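Local coordinates for protein trans-2-enoyl-CoA reductase [NADH] (Treponema denticola ATCC 35405, PDB 4GGO) that catalyses the NADH-dependent reduction of the carbon-carbon double bond of trans-2-enoyl-CoA substrates such as crotonyl-CoA, a step of bacterial fatty acid synthesis, at residues L223-I235 against P268-L280. Sequence-based numbering, arbitrary orientation.
Sequences LEEGCITLAYSYI and PSIRAFVSVNKGL
Leu223 reaches the tip of Ile270 with its CD1 methyl, an apolar touch just before a type II turn from Glu224 to Cys227. Gly226 suits the third position of that turn, where phi is positive (83°), and its N donates to Ser269 O at 2.7 Å. The guanidinium of Arg271 grips Gly226 O side-on, with NH2 (3.0 Å) in the carbonyl plane and NE (3.2 Å) above it. The arginine chain, extended at chi2, bends at chi3 (-68°) to turn the guanidinium to Gly226 O, with Ile228 CD1 over one of its faces. From Cys227 O onward the backbones run parallel, with bonds such as Phe273 N to Thr229 O at 3.0 Å. Thr229 turns CG2 onto Ala272 CB (3.7 Å), leaving OG1 to bond Trp210 and the carbonyl of Ile144. Leu230 CD2 sits at the edge of the Phe273 ring, 3.6 Å from Phe273 CB. Small Ala231 suits the face covered by helix 248-266. The Tyr232 ring has Ser275 CB at its edge and the Asn277 amide over one face, while its hydroxyl bonds Ser66. Ser233 O closes the ladder by accepting from Asn277 N. Tyr234, a substrate-binding residue, swings CG anti to its own N (chi1 -173°), laying its ring edge near Asn277 O and its CE1 3.2 Å from Gly279 N; glycine leaves room for the hydroxyl, which bonds Glu344. Ile235 packs on Val276, and a water links Ile235 N to Asn277 O. The pair are neighbouring strands of the parallel Rossmann-type sheet, joined by a crossover through helix 248-266, which covers the Ala231 and Ala272 face; helix 311-323 lies on the Leu230 and Tyr232 face, and strand 141-146 flanks 227-233 on its other edge.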
loop_
_atom_site.group_PDB
_atom_site.type_symbol
_atom_site.label_atom_id
_atom_site.label_comp_id
_atom_site.label_asym_id
_atom_site.label_seq_id
_atom_site.Cartn_x
_atom_site.Cartn_y
_atom_site.Cartn_z
ATOM N N LEU A 223 15.385 8.231 16.328
ATOM C CA LEU A 223 14.101 7.709 16.777
ATOM C C LEU A 223 13.685 8.354 18.093
ATOM O O LEU A 223 14.420 8.299 19.078
ATOM C CB LEU A 223 14.161 6.190 16.948
ATOM C CG LEU A 223 14.599 5.368 15.736
ATOM C CD1 LEU A 223 14.443 3.881 16.018
ATOM C CD2 LEU A 223 13.811 5.771 14.503
ATOM N N GLU A 224 12.507 8.966 18.102
ATOM C CA GLU A 224 11.955 9.520 19.329
ATOM C C GLU A 224 11.526 8.377 20.240
ATOM O O GLU A 224 11.136 7.312 19.762
ATOM C CB GLU A 224 10.764 10.430 19.019
ATOM C CG GLU A 224 10.220 11.179 20.224
ATOM C CD GLU A 224 11.271 12.044 20.893
ATOM O OE1 GLU A 224 11.512 13.169 20.407
ATOM O OE2 GLU A 224 11.857 11.599 21.902
ATOM N N GLU A 225 11.617 8.594 21.548
ATOM C CA GLU A 225 11.181 7.602 22.525
ATOM C C GLU A 225 9.720 7.234 22.284
ATOM O O GLU A 225 8.855 8.107 22.228
ATOM C CB GLU A 225 11.354 8.147 23.946
ATOM C CG GLU A 225 11.024 7.151 25.050
ATOM C CD GLU A 225 12.159 6.182 25.325
ATOM O OE1 GLU A 225 13.268 6.392 24.788
ATOM O OE2 GLU A 225 11.943 5.211 26.081
ATOM N N GLY A 226 9.456 5.940 22.130
ATOM C CA GLY A 226 8.107 5.458 21.894
ATOM C C GLY A 226 7.689 5.548 20.438
ATOM O O GLY A 226 6.497 5.547 20.127
ATOM N N CYS A 227 8.673 5.623 19.547
ATOM C CA CYS A 227 8.412 5.727 18.113
ATOM C C CYS A 227 7.607 4.539 17.596
ATOM O O CYS A 227 7.913 3.386 17.900
ATOM C CB CYS A 227 9.725 5.843 17.336
ATOM S SG CYS A 227 9.525 6.032 15.547
ATOM N N ILE A 228 6.572 4.832 16.817
ATOM C CA ILE A 228 5.755 3.791 16.207
ATOM C C ILE A 228 6.292 3.441 14.825
ATOM O O ILE A 228 6.552 4.327 14.013
ATOM C CB ILE A 228 4.293 4.245 16.055
ATOM C CG1 ILE A 228 3.676 4.546 17.423
ATOM C CG2 ILE A 228 3.479 3.192 15.316
ATOM C CD1 ILE A 228 2.255 5.060 17.347
ATOM N N THR A 229 6.470 2.153 14.559
ATOM C CA THR A 229 6.807 1.716 13.209
ATOM C C THR A 229 5.907 0.566 12.759
ATOM O O THR A 229 5.674 -0.386 13.504
ATOM C CB THR A 229 8.311 1.366 13.051
ATOM O OG1 THR A 229 8.590 1.046 11.681
ATOM C CG2 THR A 229 8.705 0.194 13.937
ATOM N N LEU A 230 5.387 0.676 11.541
ATOM C CA LEU A 230 4.436 -0.300 11.025
ATOM C C LEU A 230 4.874 -0.847 9.675
ATOM O O LEU A 230 5.460 -0.131 8.866
ATOM C CB LEU A 230 3.050 0.331 10.872
ATOM C CG LEU A 230 2.462 1.118 12.043
ATOM C CD1 LEU A 230 1.089 1.657 11.672
ATOM C CD2 LEU A 230 2.377 0.254 13.283
ATOM N N ALA A 231 4.584 -2.121 9.442
ATOM C CA ALA A 231 4.750 -2.718 8.126
ATOM C C ALA A 231 3.407 -3.288 7.689
ATOM O O ALA A 231 2.790 -4.069 8.414
ATOM C CB ALA A 231 5.813 -3.803 8.154
ATOM N N TYR A 232 2.950 -2.884 6.510
ATOM C CA TYR A 232 1.646 -3.308 6.020
ATOM C C TYR A 232 1.697 -4.715 5.442
ATOM O O TYR A 232 2.705 -5.128 4.867
ATOM C CB TYR A 232 1.114 -2.315 4.988
ATOM C CG TYR A 232 0.814 -0.955 5.574
ATOM C CD1 TYR A 232 0.292 -0.834 6.856
ATOM C CD2 TYR A 232 1.060 0.207 4.856
ATOM C CE1 TYR A 232 0.015 0.404 7.405
ATOM C CE2 TYR A 232 0.787 1.454 5.397
ATOM C CZ TYR A 232 0.265 1.545 6.673
ATOM O OH TYR A 232 -0.011 2.777 7.222
ATOM N N SER A 233 0.602 -5.450 5.608
ATOM C CA SER A 233 0.524 -6.827 5.145
ATOM C C SER A 233 -0.919 -7.221 4.855
ATOM O O SER A 233 -1.821 -6.387 4.903
ATOM C CB SER A 233 1.129 -7.771 6.184
ATOM O OG SER A 233 1.125 -9.106 5.716
ATOM N N TYR A 234 -1.133 -8.498 4.556
ATOM C CA TYR A 234 -2.460 -8.986 4.205
ATOM C C TYR A 234 -2.609 -10.452 4.590
ATOM O O TYR A 234 -1.670 -11.234 4.462
ATOM C CB TYR A 234 -2.710 -8.798 2.707
ATOM C CG TYR A 234 -4.122 -9.112 2.262
ATOM C CD1 TYR A 234 -5.209 -8.461 2.829
ATOM C CD2 TYR A 234 -4.363 -10.042 1.260
ATOM C CE1 TYR A 234 -6.500 -8.742 2.424
ATOM C CE2 TYR A 234 -5.650 -10.324 0.843
ATOM C CZ TYR A 234 -6.714 -9.670 1.426
ATOM O OH TYR A 234 -7.996 -9.953 1.015
ATOM N N ILE A 235 -3.791 -10.818 5.076
ATOM C CA ILE A 235 -4.061 -12.194 5.472
ATOM C C ILE A 235 -5.046 -12.843 4.502
ATOM O O ILE A 235 -4.855 -13.984 4.078
ATOM C CB ILE A 235 -4.582 -12.269 6.923
ATOM C CG1 ILE A 235 -3.440 -11.997 7.904
ATOM C CG2 ILE A 235 -5.198 -13.625 7.210
ATOM C CD1 ILE A 235 -3.859 -12.033 9.356
ATOM N N PRO A 268 13.374 -1.483 23.613
ATOM C CA PRO A 268 12.295 -1.281 24.587
ATOM C C PRO A 268 11.653 0.101 24.475
ATOM O O PRO A 268 10.591 0.338 25.051
ATOM C CB PRO A 268 13.012 -1.419 25.933
ATOM C CG PRO A 268 14.192 -2.279 25.642
ATOM C CD PRO A 268 14.636 -1.867 24.265
ATOM N N SER A 269 12.298 0.999 23.736
ATOM C CA SER A 269 11.798 2.353 23.551
ATOM C C SER A 269 11.039 2.500 22.235
ATOM O O SER A 269 10.848 3.613 21.747
ATOM C CB SER A 269 12.959 3.345 23.586
ATOM O OG SER A 269 13.869 3.104 22.526
ATOM N N ILE A 270 10.611 1.380 21.662
ATOM C CA ILE A 270 9.930 1.409 20.371
ATOM C C ILE A 270 8.624 0.616 20.390
ATOM O O ILE A 270 8.416 -0.243 21.249
ATOM C CB ILE A 270 10.847 0.889 19.237
ATOM C CG1 ILE A 270 10.635 1.700 17.959
ATOM C CG2 ILE A 270 10.625 -0.601 18.989
ATOM C CD1 ILE A 270 11.607 1.356 16.852
ATOM N N ARG A 271 7.744 0.921 19.443
ATOM C CA ARG A 271 6.485 0.203 19.297
ATOM C C ARG A 271 6.300 -0.253 17.852
ATOM O O ARG A 271 5.821 0.503 17.008
ATOM C CB ARG A 271 5.309 1.076 19.744
ATOM C CG ARG A 271 5.270 1.332 21.245
ATOM C CD ARG A 271 4.093 2.213 21.636
ATOM N NE ARG A 271 4.235 3.576 21.132
ATOM C CZ ARG A 271 3.351 4.547 21.340
ATOM N NH1 ARG A 271 2.253 4.307 22.044
ATOM N NH2 ARG A 271 3.564 5.758 20.842
ATOM N N ALA A 272 6.692 -1.494 17.578
ATOM C CA ALA A 272 6.633 -2.045 16.228
ATOM C C ALA A 272 5.434 -2.969 16.049
ATOM O O ALA A 272 5.138 -3.794 16.913
ATOM C CB ALA A 272 7.920 -2.786 15.906
ATOM N N PHE A 273 4.746 -2.827 14.920
ATOM C CA PHE A 273 3.585 -3.656 14.624
ATOM C C PHE A 273 3.544 -4.044 13.156
ATOM O O PHE A 273 3.993 -3.295 12.292
ATOM C CB PHE A 273 2.286 -2.910 14.941
ATOM C CG PHE A 273 2.197 -2.389 16.344
ATOM C CD1 PHE A 273 1.699 -3.186 17.362
ATOM C CD2 PHE A 273 2.582 -1.093 16.640
ATOM C CE1 PHE A 273 1.606 -2.705 18.655
ATOM C CE2 PHE A 273 2.492 -0.605 17.930
ATOM C CZ PHE A 273 2.003 -1.412 18.938
ATOM N N VAL A 274 2.995 -5.220 12.880
ATOM C CA VAL A 274 2.540 -5.524 11.535
ATOM C C VAL A 274 1.090 -5.077 11.464
ATOM O O VAL A 274 0.281 -5.443 12.315
ATOM C CB VAL A 274 2.629 -7.025 11.213
ATOM C CG1 VAL A 274 1.909 -7.328 9.905
ATOM C CG2 VAL A 274 4.082 -7.471 11.139
ATOM N N SER A 275 0.768 -4.259 10.470
ATOM C CA SER A 275 -0.605 -3.818 10.278
ATOM C C SER A 275 -1.226 -4.577 9.117
ATOM O O SER A 275 -0.807 -4.424 7.967
ATOM C CB SER A 275 -0.663 -2.312 10.014
ATOM O OG SER A 275 -2.005 -1.875 9.874
ATOM N N VAL A 276 -2.213 -5.411 9.422
ATOM C CA VAL A 276 -2.901 -6.175 8.393
ATOM C C VAL A 276 -4.037 -5.338 7.822
ATOM O O VAL A 276 -5.007 -5.034 8.517
ATOM C CB VAL A 276 -3.459 -7.501 8.938
ATOM C CG1 VAL A 276 -3.920 -8.388 7.791
ATOM C CG2 VAL A 276 -2.403 -8.213 9.769
ATOM N N ASN A 277 -3.903 -4.961 6.556
ATOM C CA ASN A 277 -4.889 -4.114 5.901
ATOM C C ASN A 277 -5.863 -4.921 5.048
ATOM O O ASN A 277 -5.709 -6.133 4.895
ATOM C CB ASN A 277 -4.193 -3.050 5.050
ATOM C CG ASN A 277 -3.313 -2.126 5.876
ATOM O OD1 ASN A 277 -3.123 -2.334 7.076
ATOM N ND2 ASN A 277 -2.765 -1.102 5.231
ATOM N N LYS A 278 -6.865 -4.244 4.494
ATOM C CA LYS A 278 -7.867 -4.913 3.673
ATOM C C LYS A 278 -7.334 -5.205 2.275
ATOM O O LYS A 278 -6.291 -4.686 1.874
ATOM C CB LYS A 278 -9.144 -4.074 3.578
ATOM C CG LYS A 278 -9.055 -2.903 2.610
ATOM C CD LYS A 278 -10.361 -2.121 2.563
ATOM C CE LYS A 278 -11.487 -2.936 1.942
ATOM N NZ LYS A 278 -11.275 -3.152 0.482
ATOM N N GLY A 279 -8.058 -6.040 1.537
ATOM C CA GLY A 279 -7.683 -6.371 0.177
ATOM C C GLY A 279 -8.000 -5.242 -0.780
ATOM O O GLY A 279 -8.988 -4.527 -0.610
ATOM N N LEU A 280 -7.155 -5.082 -1.791
ATOM C CA LEU A 280 -7.330 -4.025 -2.777
ATOM C C LEU A 280 -6.701 -4.434 -4.100
ATOM O O LEU A 280 -5.900 -5.369 -4.152
ATOM C CB LEU A 280 -6.693 -2.718 -2.294
ATOM C CG LEU A 280 -5.172 -2.594 -2.442
ATOM C CD1 LEU A 280 -4.740 -1.142 -2.339
ATOM C CD2 LEU A 280 -4.435 -3.436 -1.408
HETATM O O HOH W 1 -6.345 -9.245 5.555
#